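Local atomic coordinates of phosphoglycerate kinase (Coxiella burnetii, PDB entry 4NG4), a protein that catalyses the reversible transfer of a phosphoryl group between 1,3-bisphosphoglycerate and ADP, forming 3-phosphoglycerate and ATP in glycolysis. Residues 101-109 with 117-126. Residues are numbered along the deposited sequence; the frame is centred on the assembly and turned at random.
Sequences PLINDWLKG and AILCENVRFN
W106 lays its indole against C120 at the edge of the parallel sheet of the N-terminal, Rossmann-like domain of phosphoglycerate kinase, where strand 102-103 is outermost and strand 117-120 its neighbour. C120 CB stands 3.4 Å from the centroid of the five-membered ring and 7° off its normal, a CH-pi contact over the face; C120 SG, at 3.8 Å from the same centroid and also over the face, adds a sulfur-aromatic contact. W106 CG sits between the backbone N and the carbonyl carbon (chi1 61°), a torsion that turns the indole over the C120 side chain. L107 CG, from the same segment, lies over the opposite face, while M140 of helix 134-142 and L143 also touch the W106 side chain. On the C120 side of the sheet, I103 CG1 packs on I118 CB at 3.8 Å; on the other, L102 and L119 turn toward helix 86-94.

The parallel pairing is documented by three backbone bonds: L119 N to P101 O, I103 N to L119 O (2.9 Å) and E121 N to I103 O, the last the most bent of the three, as the strand gives way to loop. Beyond it, W106 NE1 reaches E121 O only weakly. The E121 chain bends at chi2, and its carboxylate accepts from S84 OG and L85 N, while OE2 approaches L102 CD2 at 3.7 Å. The loop continues to R124, a predicted substrate-binding residue, and N122 OD1 accepts from R124 N, an Asx turn. At the end of the loop, the N126 amide, inclined 59° to the indole, brings ND2 obliquely to within 3.4 Å of W106 CZ2 and OD1 to 3.5 Å from L107 CD1.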
loop_
_atom_site.group_PDB
_atom_site.type_symbol
_atom_site.label_atom_id
_atom_site.label_comp_id
_atom_site.label_asym_id
_atom_site.label_seq_id
_atom_site.Cartn_x
_atom_site.Cartn_y
_atom_site.Cartn_z
ATOM N N PRO A 101 2.626 15.952 25.327
ATOM C CA PRO A 101 3.758 15.398 26.048
ATOM C C PRO A 101 3.942 13.924 25.745
ATOM O O PRO A 101 2.956 13.209 25.573
ATOM C CB PRO A 101 3.360 15.584 27.516
ATOM C CG PRO A 101 1.881 15.482 27.511
ATOM C CD PRO A 101 1.433 16.076 26.191
ATOM N N LEU A 102 5.202 13.490 25.694
ATOM C CA LEU A 102 5.566 12.082 25.529
ATOM C C LEU A 102 5.354 11.328 26.845
ATOM O O LEU A 102 6.055 11.585 27.815
ATOM C CB LEU A 102 7.042 11.986 25.117
ATOM C CG LEU A 102 7.590 10.630 24.668
ATOM C CD1 LEU A 102 7.121 10.306 23.259
ATOM C CD2 LEU A 102 9.103 10.632 24.729
ATOM N N ILE A 103 4.389 10.409 26.888
ATOM C CA ILE A 103 4.123 9.632 28.107
ATOM C C ILE A 103 4.786 8.264 28.029
ATOM O O ILE A 103 4.518 7.487 27.125
ATOM C CB ILE A 103 2.617 9.453 28.364
ATOM C CG1 ILE A 103 1.948 10.805 28.623
ATOM C CG2 ILE A 103 2.371 8.539 29.565
ATOM C CD1 ILE A 103 2.437 11.518 29.873
ATOM N N ASN A 104 5.612 7.960 29.018
ATOM C CA ASN A 104 6.535 6.842 28.946
ATOM C C ASN A 104 6.064 5.574 29.653
ATOM O O ASN A 104 6.211 4.469 29.105
ATOM C CB ASN A 104 7.866 7.271 29.539
ATOM C CG ASN A 104 8.977 6.399 29.089
ATOM O OD1 ASN A 104 9.092 5.243 29.517
ATOM N ND2 ASN A 104 9.803 6.926 28.189
ATOM N N ASP A 105 5.543 5.734 30.874
ATOM C CA ASP A 105 5.034 4.609 31.670
ATOM C C ASP A 105 3.516 4.498 31.489
ATOM O O ASP A 105 2.759 4.361 32.452
ATOM C CB ASP A 105 5.423 4.766 33.157
ATOM C CG ASP A 105 5.055 6.142 33.735
ATOM O OD1 ASP A 105 4.400 6.937 33.027
ATOM O OD2 ASP A 105 5.435 6.435 34.893
ATOM N N TRP A 106 3.069 4.542 30.241
ATOM C CA TRP A 106 1.639 4.723 29.964
ATOM C C TRP A 106 0.742 3.524 30.292
ATOM O O TRP A 106 -0.472 3.691 30.406
ATOM C CB TRP A 106 1.410 5.184 28.513
ATOM C CG TRP A 106 1.893 4.245 27.431
ATOM C CD1 TRP A 106 3.117 4.251 26.823
ATOM C CD2 TRP A 106 1.147 3.202 26.807
ATOM N NE1 TRP A 106 3.178 3.265 25.864
ATOM C CE2 TRP A 106 1.978 2.609 25.835
ATOM C CE3 TRP A 106 -0.145 2.702 26.982
ATOM C CZ2 TRP A 106 1.565 1.530 25.052
ATOM C CZ3 TRP A 106 -0.565 1.636 26.190
ATOM C CH2 TRP A 106 0.288 1.060 25.246
ATOM N N LEU A 107 1.329 2.333 30.450
ATOM C CA LEU A 107 0.548 1.103 30.649
ATOM C C LEU A 107 -0.124 1.041 31.996
ATOM O O LEU A 107 -1.185 0.425 32.118
ATOM C CB LEU A 107 1.417 -0.139 30.499
ATOM C CG LEU A 107 2.010 -0.380 29.119
ATOM C CD1 LEU A 107 3.459 0.137 29.058
ATOM C CD2 LEU A 107 1.944 -1.866 28.824
ATOM N N LYS A 108 0.508 1.659 32.998
ATOM C CA LYS A 108 -0.049 1.725 34.358
ATOM C C LYS A 108 -1.112 2.818 34.513
ATOM O O LYS A 108 -1.700 2.961 35.589
ATOM C CB LYS A 108 1.058 1.921 35.406
ATOM C CG LYS A 108 1.587 0.624 36.025
ATOM C CD LYS A 108 1.903 0.786 37.524
ATOM C CE LYS A 108 0.635 0.829 38.391
ATOM N NZ LYS A 108 0.933 1.057 39.842
ATOM N N GLY A 109 -1.355 3.587 33.451
ATOM C CA GLY A 109 -2.438 4.582 33.438
ATOM C C GLY A 109 -1.935 5.985 33.179
ATOM O O GLY A 109 -0.755 6.269 33.389
ATOM N N ALA A 117 -4.149 16.132 24.344
ATOM C CA ALA A 117 -3.713 14.880 23.716
ATOM C C ALA A 117 -2.292 14.523 24.125
ATOM O O ALA A 117 -1.399 15.371 24.120
ATOM C CB ALA A 117 -3.791 14.997 22.205
ATOM N N ILE A 118 -2.083 13.256 24.459
ATOM C CA ILE A 118 -0.758 12.773 24.830
ATOM C C ILE A 118 -0.326 11.695 23.847
ATOM O O ILE A 118 -1.163 11.016 23.249
ATOM C CB ILE A 118 -0.698 12.276 26.317
ATOM C CG1 ILE A 118 -1.592 11.052 26.556
ATOM C CG2 ILE A 118 -1.094 13.397 27.264
ATOM C CD1 ILE A 118 -1.012 9.736 26.047
ATOM N N LEU A 119 0.985 11.566 23.666
ATOM C CA LEU A 119 1.563 10.555 22.773
ATOM C C LEU A 119 2.303 9.514 23.603
ATOM O O LEU A 119 3.315 9.818 24.235
ATOM C CB LEU A 119 2.519 11.203 21.757
ATOM C CG LEU A 119 3.267 10.291 20.775
ATOM C CD1 LEU A 119 2.305 9.507 19.892
ATOM C CD2 LEU A 119 4.228 11.109 19.943
ATOM N N CYS A 120 1.774 8.292 23.601
ATOM C CA CYS A 120 2.409 7.164 24.263
ATOM C C CYS A 120 3.718 6.829 23.548
ATOM O O CYS A 120 3.817 6.951 22.307
ATOM C CB CYS A 120 1.480 5.944 24.247
ATOM S SG CYS A 120 -0.094 6.168 25.155
ATOM N N GLU A 121 4.705 6.387 24.331
ATOM C CA GLU A 121 6.003 6.032 23.787
ATOM C C GLU A 121 5.883 4.783 22.891
ATOM O O GLU A 121 5.062 3.904 23.158
ATOM C CB GLU A 121 6.996 5.810 24.924
ATOM C CG GLU A 121 8.411 5.459 24.500
ATOM C CD GLU A 121 8.994 6.404 23.469
ATOM O OE1 GLU A 121 8.504 6.415 22.313
ATOM O OE2 GLU A 121 9.972 7.110 23.799
ATOM N N ASN A 122 6.679 4.752 21.815
ATOM C CA ASN A 122 6.790 3.611 20.887
ATOM C C ASN A 122 6.211 2.296 21.449
ATOM O O ASN A 122 6.696 1.751 22.437
ATOM C CB ASN A 122 8.273 3.428 20.512
ATOM C CG ASN A 122 8.482 2.551 19.305
ATOM O OD1 ASN A 122 7.565 1.872 18.826
ATOM N ND2 ASN A 122 9.708 2.553 18.804
ATOM N N VAL A 123 5.156 1.803 20.815
ATOM C CA VAL A 123 4.452 0.614 21.287
ATOM C C VAL A 123 5.261 -0.644 21.127
ATOM O O VAL A 123 4.966 -1.647 21.756
ATOM C CB VAL A 123 3.177 0.372 20.491
ATOM C CG1 VAL A 123 2.164 1.432 20.803
ATOM C CG2 VAL A 123 3.486 0.311 18.996
ATOM N N ARG A 124 6.245 -0.601 20.233
ATOM C CA ARG A 124 7.117 -1.737 19.970
ATOM C C ARG A 124 8.214 -1.948 21.018
ATOM O O ARG A 124 9.000 -2.885 20.901
ATOM C CB ARG A 124 7.733 -1.587 18.587
ATOM C CG ARG A 124 6.714 -1.710 17.478
ATOM C CD ARG A 124 7.381 -1.876 16.131
ATOM N NE ARG A 124 6.391 -2.118 15.098
ATOM C CZ ARG A 124 6.633 -2.082 13.793
ATOM N NH1 ARG A 124 7.846 -1.802 13.318
ATOM N NH2 ARG A 124 5.649 -2.323 12.954
ATOM N N PHE A 125 8.268 -1.082 22.030
ATOM C CA PHE A 125 9.139 -1.306 23.178
ATOM C C PHE A 125 8.578 -2.387 24.075
ATOM O O PHE A 125 9.347 -3.111 24.710
ATOM C CB PHE A 125 9.340 -0.039 24.002
ATOM C CG PHE A 125 10.284 0.960 23.384
ATOM C CD1 PHE A 125 11.537 0.574 22.899
ATOM C CD2 PHE A 125 9.940 2.300 23.332
ATOM C CE1 PHE A 125 12.418 1.508 22.344
ATOM C CE2 PHE A 125 10.806 3.238 22.781
ATOM C CZ PHE A 125 12.055 2.840 22.291
ATOM N N ASN A 126 7.250 -2.508 24.113
ATOM C CA ASN A 126 6.580 -3.410 25.042
ATOM C C ASN A 126 6.843 -4.884 24.714
ATOM O O ASN A 126 6.519 -5.339 23.607
ATOM C CB ASN A 126 5.065 -3.143 25.046
ATOM C CG ASN A 126 4.703 -1.737 25.528
ATOM O OD1 ASN A 126 5.324 -1.193 26.435
ATOM N ND2 ASN A 126 3.675 -1.164 24.941
#